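Local coordinates for protein N-acetylglucosamine-6-phosphate deacetylase (PDB 1O12) that probably removes the acetyl group from N-acetylglucosamine-6-phosphate, working as a metal-dependent hydrolase that binds one divalent metal ion per subunit, modelled here as iron(III), at residues A[131-137]-A[187-191]; A[144-148]-A[168-172]. All coordinates share one frame; numbering follows the deposited sequence.

Contact 1 of 2, residues A[131-137]-A[187-191]; sequences ISKEKKG and GHSIA. With FE (Fe (III) ion), chain C.
With CG of His-188 turned anti to its own carbonyl carbon (chi1 -66°) and the ring swung across, the imidazole presents ND1 to the 131-137 loop and NE2 to the iron. ND1 donates to Lys-135 O at 2.9 Å, and the acceptor sits at the ring edge, only 8° out of the plane. Because ND1 gives its proton to this carbonyl, NE2 of His-188 is the nitrogen that binds the iron, at 2.2 Å. The backbone oxygen is thus a second-shell group that fixes the rotation of the ring and would probably make it a somewhat stronger ligand. A second bond grips the backbone of the same histidine: Ser-132 N donates to His-188 O at 2.9 Å with an N-H...O angle of 155°. Beside the histidine runs Ile-131, pointing the same way, its CB 3.6 Å from His-188 CB while CD1 approaches the ring obliquely. A branched aliphatic residue suits this buried place, filling space beside the ligand without competing for the metal. Cutting it back to an alanine here would probably open a gap beside His-188 CB and CG and give the imidazole more freedom to shift. At the outer end Ile-190 offers methyl groups to two long side chains, CG2 meeting the aliphatic Lys-135 CG at 3.8 Å, while the carboxylate of Glu-134, crossing at about a right angle, lies against CD1. Ser-189 OG accepts from Ala-191 N in an ST turn and also bonds Glu-167. Glu-127, ending strand 121-127, and His-209, just beyond strand 206-207, complete the protein ligands of the single iron, as His-188 follows strand 183-186; a metal site at the C-terminal ends of barrel strands is characteristic of the TIM-barrel amidohydrolases.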
loop_
_atom_site.group_PDB
_atom_site.type_symbol
_atom_site.label_atom_id
_atom_site.label_comp_id
_atom_site.label_asym_id
_atom_site.label_seq_id
_atom_site.Cartn_x
_atom_site.Cartn_y
_atom_site.Cartn_z
ATOM N N ILE A 131 16.128 12.897 -15.739
ATOM C CA ILE A 131 15.267 11.791 -15.453
ATOM C C ILE A 131 15.640 10.566 -16.242
ATOM O O ILE A 131 16.603 10.570 -17.009
ATOM C CB ILE A 131 13.782 12.174 -15.701
ATOM C CG1 ILE A 131 13.579 12.685 -17.133
ATOM C CG2 ILE A 131 13.368 13.221 -14.674
ATOM C CD1 ILE A 131 12.133 13.133 -17.433
ATOM N N SER A 132 14.873 9.508 -16.018
ATOM C CA SER A 132 15.067 8.235 -16.690
ATOM C C SER A 132 14.371 8.265 -18.056
ATOM O O SER A 132 13.213 8.689 -18.168
ATOM C CB SER A 132 14.465 7.136 -15.824
ATOM O OG SER A 132 14.230 5.956 -16.550
ATOM N N LYS A 133 15.074 7.843 -19.103
ATOM C CA LYS A 133 14.443 7.807 -20.424
ATOM C C LYS A 133 13.399 6.674 -20.453
ATOM O O LYS A 133 12.420 6.746 -21.207
ATOM C CB LYS A 133 15.488 7.594 -21.528
ATOM C CG LYS A 133 16.421 8.792 -21.758
ATOM C CD LYS A 133 17.665 8.341 -22.486
ATOM C CE LYS A 133 18.614 9.479 -22.758
ATOM N NZ LYS A 133 19.650 9.055 -23.749
ATOM N N GLU A 134 13.587 5.647 -19.620
ATOM C CA GLU A 134 12.653 4.525 -19.590
ATOM C C GLU A 134 11.288 4.886 -18.965
ATOM O O GLU A 134 10.293 4.174 -19.135
ATOM C CB GLU A 134 13.282 3.335 -18.853
ATOM C CG GLU A 134 12.573 2.015 -19.160
ATOM C CD GLU A 134 13.159 0.813 -18.424
ATOM O OE1 GLU A 134 14.405 0.638 -18.480
ATOM O OE2 GLU A 134 12.375 0.037 -17.811
ATOM N N LYS A 135 11.249 5.998 -18.240
ATOM C CA LYS A 135 10.020 6.462 -17.623
ATOM C C LYS A 135 9.901 7.942 -17.975
ATOM O O LYS A 135 9.473 8.759 -17.173
ATOM C CB LYS A 135 10.083 6.263 -16.101
ATOM C CG LYS A 135 9.833 4.834 -15.647
ATOM C CD LYS A 135 8.428 4.415 -16.031
ATOM C CE LYS A 135 8.137 2.995 -15.664
ATOM N NZ LYS A 135 6.760 2.600 -16.096
ATOM N N LYS A 136 10.291 8.267 -19.200
ATOM C CA LYS A 136 10.262 9.630 -19.697
ATOM C C LYS A 136 8.864 10.197 -19.861
ATOM O O LYS A 136 8.646 11.385 -19.647
ATOM C CB LYS A 136 10.977 9.703 -21.048
ATOM C CG LYS A 136 10.255 8.990 -22.180
ATOM C CD LYS A 136 11.108 8.969 -23.448
ATOM C CE LYS A 136 10.374 8.275 -24.611
ATOM N NZ LYS A 136 9.244 9.098 -25.169
ATOM N N GLY A 137 7.937 9.347 -20.283
ATOM C CA GLY A 137 6.558 9.746 -20.509
ATOM C C GLY A 137 6.262 11.206 -20.794
ATOM O O GLY A 137 6.208 12.033 -19.882
ATOM N N GLY A 187 11.012 11.248 -9.293
ATOM C CA GLY A 187 10.001 10.962 -10.292
ATOM C C GLY A 187 10.658 10.613 -11.616
ATOM O O GLY A 187 11.834 10.934 -11.839
ATOM N N HIS A 188 9.896 9.940 -12.489
ATOM C CA HIS A 188 10.368 9.508 -13.810
ATOM C C HIS A 188 11.613 8.672 -13.640
ATOM O O HIS A 188 12.637 8.934 -14.243
ATOM C CB HIS A 188 10.656 10.731 -14.663
ATOM C CG HIS A 188 9.432 11.526 -14.977
ATOM N ND1 HIS A 188 8.458 11.078 -15.852
ATOM C CD2 HIS A 188 8.999 12.723 -14.509
ATOM C CE1 HIS A 188 7.484 11.969 -15.916
ATOM N NE2 HIS A 188 7.786 12.977 -15.110
ATOM N N SER A 189 11.502 7.646 -12.811
ATOM C CA SER A 189 12.633 6.807 -12.485
ATOM C C SER A 189 12.316 5.326 -12.372
ATOM O O SER A 189 11.167 4.939 -12.162
ATOM C CB SER A 189 13.205 7.305 -11.159
ATOM O OG SER A 189 13.744 6.257 -10.375
ATOM N N ILE A 190 13.337 4.489 -12.531
ATOM C CA ILE A 190 13.132 3.044 -12.357
ATOM C C ILE A 190 13.935 2.597 -11.154
ATOM O O ILE A 190 14.052 1.421 -10.888
ATOM C CB ILE A 190 13.563 2.182 -13.579
ATOM C CG1 ILE A 190 14.975 2.550 -14.020
ATOM C CG2 ILE A 190 12.547 2.304 -14.686
ATOM C CD1 ILE A 190 15.321 1.922 -15.379
ATOM N N ALA A 191 14.483 3.554 -10.425
ATOM C CA ALA A 191 15.273 3.249 -9.250
ATOM C C ALA A 191 14.620 2.239 -8.296
ATOM O O ALA A 191 13.391 2.197 -8.108
ATOM C CB ALA A 191 15.592 4.536 -8.498
HETATM FE FE FE C . 5.949 14.185 -15.481
#

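Contact 2 of 2, residues A[144-148]-A[168-172]; sequences IRPPS and IESSE
Pro-147 sets ring carbons CG and CD against the backbone of the 168-172 turn, with CD 3.1 Å from Glu-169 O and CG 3.1 Å from Ser-170 O. No hydrogen bond crosses between the segments, so the fit is one of apolar ring carbons against peptide oxygens and the carbon atoms of Ile-168, Glu-169 and Ser-170. Pro-146 continues the row: its CB lies 3.3 Å from Glu-169 O and 3.9 Å from Glu-169 CB, which meets it with the aliphatic base of an exposed side chain. Ile-168 slides past Pro-147 in the opposite direction, CG2 touching Pro-147 CD at 4.0 Å. Its CG1 stands anti to the backbone N (chi1 -155°), which carries CD1 over to Arg-145 O, 3.6 Å away. Two successive prolines suit this place, since they keep the segment extended and bring no amide N-H that would need a partner. The opposing surface is shaped by a type II beta turn from Ile-168 to Ser-171, closed by Ser-171 N donating to Ile-168 O. Farther out, Ser-171 OG bonds Pro-166 O, while Arg-145 turns away to a salt bridge with Glu-151. Ser-148 is the N-cap of helix 149-152, its OG accepting from Glu-151 N. The contact therefore joins the approach to that helix with the loop that leads from strand 159-164 towards strand 183-186.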
loop_
_atom_site.group_PDB
_atom_site.type_symbol
_atom_site.label_atom_id
_atom_site.label_comp_id
_atom_site.label_asym_id
_atom_site.label_seq_id
_atom_site.Cartn_x
_atom_site.Cartn_y
_atom_site.Cartn_z
ATOM N N ILE A 144 16.648 14.870 -22.297
ATOM C CA ILE A 144 16.956 14.097 -21.100
ATOM C C ILE A 144 18.450 13.771 -21.068
ATOM O O ILE A 144 18.994 13.248 -22.030
ATOM C CB ILE A 144 16.146 12.762 -21.051
ATOM C CG1 ILE A 144 14.643 13.050 -21.186
ATOM C CG2 ILE A 144 16.435 12.023 -19.727
ATOM C CD1 ILE A 144 13.750 11.855 -20.894
ATOM N N ARG A 145 19.105 14.055 -19.952
ATOM C CA ARG A 145 20.530 13.806 -19.856
ATOM C C ARG A 145 20.892 13.810 -18.383
ATOM O O ARG A 145 20.089 14.234 -17.539
ATOM C CB ARG A 145 21.274 14.941 -20.554
ATOM C CG ARG A 145 20.884 16.298 -19.961
ATOM C CD ARG A 145 21.493 17.459 -20.708
ATOM N NE ARG A 145 21.137 18.765 -20.140
ATOM C CZ ARG A 145 19.997 19.418 -20.368
ATOM N NH1 ARG A 145 19.067 18.895 -21.162
ATOM N NH2 ARG A 145 19.792 20.607 -19.809
ATOM N N PRO A 146 22.104 13.339 -18.050
ATOM C CA PRO A 146 22.542 13.315 -16.653
ATOM C C PRO A 146 22.994 14.696 -16.236
ATOM O O PRO A 146 23.370 15.525 -17.060
ATOM C CB PRO A 146 23.699 12.327 -16.667
ATOM C CG PRO A 146 24.300 12.572 -18.008
ATOM C CD PRO A 146 23.088 12.661 -18.914
ATOM N N PRO A 147 22.931 14.974 -14.944
ATOM C CA PRO A 147 23.352 16.271 -14.420
ATOM C C PRO A 147 24.865 16.391 -14.537
ATOM O O PRO A 147 25.592 15.401 -14.402
ATOM C CB PRO A 147 22.885 16.222 -12.974
ATOM C CG PRO A 147 22.888 14.739 -12.661
ATOM C CD PRO A 147 22.303 14.152 -13.900
ATOM N N SER A 148 25.336 17.611 -14.773
ATOM C CA SER A 148 26.761 17.869 -14.936
ATOM C C SER A 148 27.140 19.038 -14.059
ATOM O O SER A 148 26.297 19.867 -13.746
ATOM C CB SER A 148 27.047 18.239 -16.387
ATOM O OG SER A 148 26.588 19.556 -16.642
ATOM N N ILE A 168 19.829 7.827 -12.155
ATOM C CA ILE A 168 20.529 8.452 -13.261
ATOM C C ILE A 168 21.974 8.758 -12.876
ATOM O O ILE A 168 22.319 8.882 -11.700
ATOM C CB ILE A 168 19.771 9.737 -13.741
ATOM C CG1 ILE A 168 20.099 10.020 -15.201
ATOM C CG2 ILE A 168 20.156 10.943 -12.895
ATOM C CD1 ILE A 168 19.298 11.199 -15.826
ATOM N N GLU A 169 22.831 8.855 -13.879
ATOM C CA GLU A 169 24.243 9.141 -13.654
ATOM C C GLU A 169 24.426 10.515 -13.023
ATOM O O GLU A 169 23.816 11.491 -13.465
ATOM C CB GLU A 169 24.988 9.100 -14.991
ATOM C CG GLU A 169 26.500 9.263 -14.890
ATOM C CD GLU A 169 27.111 9.747 -16.194
ATOM O OE1 GLU A 169 26.666 9.269 -17.272
ATOM O OE2 GLU A 169 28.031 10.601 -16.134
ATOM N N SER A 170 25.272 10.578 -11.999
ATOM C CA SER A 170 25.584 11.825 -11.292
ATOM C C SER A 170 24.403 12.442 -10.562
ATOM O O SER A 170 24.401 13.632 -10.241
ATOM C CB SER A 170 26.178 12.858 -12.260
ATOM O OG SER A 170 27.470 12.466 -12.678
ATOM N N SER A 171 23.401 11.627 -10.285
ATOM C CA SER A 171 22.232 12.121 -9.594
ATOM C C SER A 171 22.630 12.748 -8.254
ATOM O O SER A 171 21.955 13.648 -7.765
ATOM C CB SER A 171 21.253 10.975 -9.368
ATOM O OG SER A 171 21.801 10.021 -8.483
ATOM N N GLU A 172 23.736 12.277 -7.676
ATOM C CA GLU A 172 24.226 12.774 -6.380
ATOM C C GLU A 172 24.553 14.272 -6.335
ATOM O O GLU A 172 24.366 14.908 -5.305
ATOM C CB GLU A 172 25.462 11.977 -5.926
ATOM C CG GLU A 172 25.657 10.643 -6.648
ATOM C CD GLU A 172 26.450 10.789 -7.956
ATOM O OE1 GLU A 172 26.105 10.101 -8.951
ATOM O OE2 GLU A 172 27.423 11.585 -7.980
#

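Overall arrangement
The order along the chain is 131-137, 144-148, 168-172, 187-191, so both halves of contact 2 fall between those of contact 1. Their centres are 12 Å apart on the same side of the chain's centre, within the amidohydrolase domain. Segments 131-137 and 144-148 belong to one connection, from strand 121-127 to helix 149-152; the others follow strands 159-164 and 183-186, and these three strands pair in parallel. The two contacts also touch directly: Ile-144 packs on Lys-133 and Lys-136, and Ile-168 CD1 lies close to Ile-131 O. Contact 1 reaches the iron, whereas contact 2 joins neighbouring loops farther out.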